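Local structure of DR2417 (Deinococcus radiodurans, 4XWW) at residues R102-L112 / L124-Y134. The protein probably acts as a metal-dependent 5'-3' exoribonuclease in RNA maturation and decay, possibly with endonuclease activity as well, and forms homodimers. Numbering follows the deposited sequence. Where two conformers were deposited one is given.
Sequences RVPVYGLPLTL and LQDVDLREVTY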
# COMPACT_ATOMS: atom_id res chain seq x y z
N ARG A 102 34.88 18.59 9.47
CA ARG A 102 34.13 19.06 10.63
C ARG A 102 33.85 20.55 10.46
O ARG A 102 34.76 21.35 10.33
CB ARG A 102 34.88 18.78 11.92
CG ARG A 102 35.08 17.30 12.21
CD ARG A 102 33.76 16.54 12.15
NE ARG A 102 33.90 15.18 12.65
CZ ARG A 102 34.08 14.12 11.88
NH1 ARG A 102 34.13 14.25 10.56
NH2 ARG A 102 34.19 12.91 12.43
N VAL A 103 32.57 20.90 10.46
CA VAL A 103 32.11 22.28 10.28
C VAL A 103 31.08 22.58 11.37
O VAL A 103 30.52 21.66 11.97
CB VAL A 103 31.49 22.51 8.87
CG1 VAL A 103 32.51 22.22 7.78
CG2 VAL A 103 30.20 21.66 8.67
N PRO A 104 30.82 23.88 11.63
CA PRO A 104 29.81 24.16 12.65
C PRO A 104 28.40 23.70 12.24
O PRO A 104 27.96 23.88 11.09
CB PRO A 104 29.88 25.69 12.80
CG PRO A 104 31.30 26.04 12.38
CD PRO A 104 31.56 25.09 11.23
N VAL A 105 27.71 23.06 13.19
CA VAL A 105 26.37 22.51 12.99
C VAL A 105 25.41 23.12 14.01
O VAL A 105 25.54 22.87 15.20
CB VAL A 105 26.38 20.98 13.12
CG1 VAL A 105 25.00 20.39 12.88
CG2 VAL A 105 27.41 20.36 12.16
N TYR A 106 24.45 23.90 13.52
CA TYR A 106 23.54 24.65 14.39
C TYR A 106 22.16 24.02 14.51
O TYR A 106 21.57 23.61 13.51
CB TYR A 106 23.39 26.08 13.88
CG TYR A 106 24.68 26.86 13.95
CD1 TYR A 106 25.02 27.57 15.10
CD2 TYR A 106 25.57 26.86 12.89
CE1 TYR A 106 26.21 28.28 15.18
CE2 TYR A 106 26.77 27.56 12.96
CZ TYR A 106 27.09 28.26 14.11
OH TYR A 106 28.28 28.97 14.18
N GLY A 107 21.63 23.96 15.73
CA GLY A 107 20.26 23.50 15.89
C GLY A 107 19.72 23.71 17.28
O GLY A 107 20.46 24.05 18.19
N LEU A 108 18.42 23.49 17.46
CA LEU A 108 17.81 23.67 18.79
C LEU A 108 18.07 22.45 19.70
O LEU A 108 18.50 21.41 19.22
CB LEU A 108 16.32 23.97 18.64
CG LEU A 108 16.12 25.46 18.33
CD1 LEU A 108 15.98 25.69 16.84
CD2 LEU A 108 14.95 26.05 19.10
N PRO A 109 17.85 22.59 21.03
CA PRO A 109 18.36 21.55 21.94
C PRO A 109 17.86 20.11 21.69
O PRO A 109 18.69 19.21 21.77
CB PRO A 109 17.89 22.04 23.31
CG PRO A 109 17.79 23.50 23.16
CD PRO A 109 17.30 23.73 21.78
N LEU A 110 16.57 19.88 21.44
CA LEU A 110 16.13 18.50 21.22
C LEU A 110 16.76 17.96 19.94
O LEU A 110 17.18 16.81 19.88
CB LEU A 110 14.59 18.41 21.14
CG LEU A 110 14.04 17.01 20.85
CD1 LEU A 110 14.47 16.00 21.94
CD2 LEU A 110 12.52 17.08 20.73
N THR A 111 16.84 18.82 18.92
CA THR A 111 17.47 18.44 17.66
C THR A 111 18.89 17.96 17.90
O THR A 111 19.27 16.86 17.49
CB THR A 111 17.47 19.61 16.66
OG1 THR A 111 16.13 20.09 16.50
CG2 THR A 111 18.01 19.16 15.31
N LEU A 112 19.68 18.74 18.63
CA LEU A 112 21.05 18.34 18.88
C LEU A 112 21.16 17.11 19.78
O LEU A 112 22.08 16.31 19.63
CB LEU A 112 21.85 19.52 19.50
CG LEU A 112 21.93 20.77 18.61
CD1 LEU A 112 22.91 21.80 19.22
CD2 LEU A 112 22.41 20.43 17.22
N LEU A 124 31.02 8.47 15.68
CA LEU A 124 31.52 9.70 15.07
C LEU A 124 31.92 10.72 16.13
O LEU A 124 31.12 11.08 17.00
CB LEU A 124 30.50 10.31 14.12
CG LEU A 124 30.67 9.99 12.63
CD1 LEU A 124 29.94 10.99 11.77
CD2 LEU A 124 32.14 9.94 12.26
N GLN A 125 33.15 11.19 16.02
CA GLN A 125 33.74 12.04 17.05
C GLN A 125 33.98 13.47 16.56
O GLN A 125 34.15 13.71 15.36
CB GLN A 125 35.06 11.44 17.53
CG GLN A 125 34.92 10.06 18.16
CD GLN A 125 34.54 10.13 19.63
OE1 GLN A 125 33.42 9.77 20.01
NE2 GLN A 125 35.47 10.58 20.46
N ASP A 126 33.97 14.40 17.50
CA ASP A 126 34.35 15.79 17.27
C ASP A 126 33.46 16.52 16.28
O ASP A 126 33.91 17.45 15.60
CB ASP A 126 35.81 15.86 16.81
CG ASP A 126 36.76 15.23 17.80
OD1 ASP A 126 36.86 15.74 18.94
OD2 ASP A 126 37.41 14.22 17.44
N VAL A 127 32.20 16.12 16.19
CA VAL A 127 31.24 16.93 15.44
C VAL A 127 30.94 18.20 16.24
O VAL A 127 30.67 18.15 17.44
CB VAL A 127 29.93 16.18 15.16
CG1 VAL A 127 28.92 17.11 14.50
CG2 VAL A 127 30.20 14.97 14.26
N ASP A 128 31.00 19.33 15.55
CA ASP A 128 30.87 20.64 16.17
C ASP A 128 29.40 21.07 16.27
O ASP A 128 28.94 21.91 15.49
CB ASP A 128 31.69 21.65 15.36
CG ASP A 128 31.83 22.99 16.04
OD1 ASP A 128 31.33 23.17 17.16
OD2 ASP A 128 32.47 23.85 15.42
N LEU A 129 28.67 20.48 17.22
CA LEU A 129 27.29 20.87 17.45
C LEU A 129 27.18 22.15 18.29
O LEU A 129 27.78 22.26 19.36
CB LEU A 129 26.52 19.72 18.13
CG LEU A 129 26.51 18.37 17.39
CD1 LEU A 129 25.73 17.28 18.17
CD2 LEU A 129 25.88 18.54 16.04
N ARG A 130 26.41 23.11 17.78
CA ARG A 130 26.22 24.41 18.42
C ARG A 130 24.75 24.73 18.62
O ARG A 130 23.98 24.87 17.67
CB ARG A 130 26.88 25.50 17.59
CG ARG A 130 28.36 25.31 17.44
CD ARG A 130 28.95 26.36 16.53
NE ARG A 130 30.38 26.16 16.34
CZ ARG A 130 31.19 27.07 15.83
NH1 ARG A 130 30.73 28.25 15.45
NH2 ARG A 130 32.48 26.79 15.69
N GLU A 131 24.37 24.88 19.88
CA GLU A 131 22.98 25.13 20.24
C GLU A 131 22.54 26.55 19.91
O GLU A 131 23.25 27.53 20.19
CB GLU A 131 22.78 24.85 21.72
CG GLU A 131 21.34 24.95 22.17
CD GLU A 131 21.17 24.64 23.64
OE1 GLU A 131 21.54 23.52 24.06
OE2 GLU A 131 20.69 25.52 24.38
N VAL A 132 21.34 26.66 19.33
CA VAL A 132 20.69 27.95 19.16
C VAL A 132 19.32 27.92 19.82
O VAL A 132 18.85 26.88 20.28
CB VAL A 132 20.54 28.35 17.68
CG1 VAL A 132 21.90 28.58 17.03
CG2 VAL A 132 19.72 27.30 16.90
N THR A 133 18.67 29.07 19.86
CA THR A 133 17.26 29.07 20.19
C THR A 133 16.56 30.09 19.30
O THR A 133 17.20 30.77 18.52
CB THR A 133 17.00 29.39 21.66
OG1 THR A 133 15.62 29.15 21.96
CG2 THR A 133 17.35 30.84 21.95
N TYR A 134 15.23 30.15 19.38
CA TYR A 134 14.48 31.04 18.51
C TYR A 134 14.96 32.47 18.66
O TYR A 134 15.15 32.96 19.79
CB TYR A 134 12.99 30.95 18.81
CG TYR A 134 12.48 29.54 18.75
CD1 TYR A 134 12.58 28.79 17.58
CD2 TYR A 134 11.90 28.95 19.86
CE1 TYR A 134 12.11 27.50 17.52
CE2 TYR A 134 11.44 27.65 19.80
CZ TYR A 134 11.55 26.94 18.63
OH TYR A 134 11.10 25.65 18.58
O HOH W 1 31.12 19.19 12.64
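Val105 and Arg130 meet at the centre of a parallel strand pair, 104-107 beside 128-131. Val105 N donates to Asp128 O (2.9 Å) and Val105 O accepts from Arg130 N; one step on, Gly107 repeats the pattern with Arg130 O and Val132 N. Before the pair tightens, a water takes over, donating to Val103 O and accepting from Asp128 N.

Arg130 is framed by Tyr106, Pro104 and Asp128. Its chain runs extended alongside Tyr106, and NH1 reaches Tyr106 OH at 2.9 Å, with ring and guanidinium planes 83° apart. Pro104 CB sits over one guanidinium face, while Asp128 OD2 receives NH2 in a salt bridge of 3.0 Å, so proline, phenol and carboxylate together help to hold the group's orientation. On this side Tyr106 and Val132 also touch Phe148 of strand 144-150, in the second sheet. At the far end Arg102, in one of its two deposited conformers, bends at chi2 (-53°) and turns its guanidinium edge to Gln125 O, which takes both NE (3.1 Å) and NH2 (3.0 Å) in the carbonyl plane; this grip may not hold all the time.

On the face of Val105 and Leu129, Leu129 CD2 packs on Val105 CG1 (3.8 Å) and more loosely on Leu112 CD2, under helix 109-122. Beyond the strands, Leu108 CD2 lies over the Tyr134 ring, 3.7 Å from its centroid, a CH-pi contact; the Leu108 side chain is about 7 Å from that of the zinc ligand His84.

Strand 104-107, helix 109-122 and strand 128-131 form a beta-alpha-beta crossover, placing 128-131 at the outer edge of one sheet of the metallo-beta-lactamase fold.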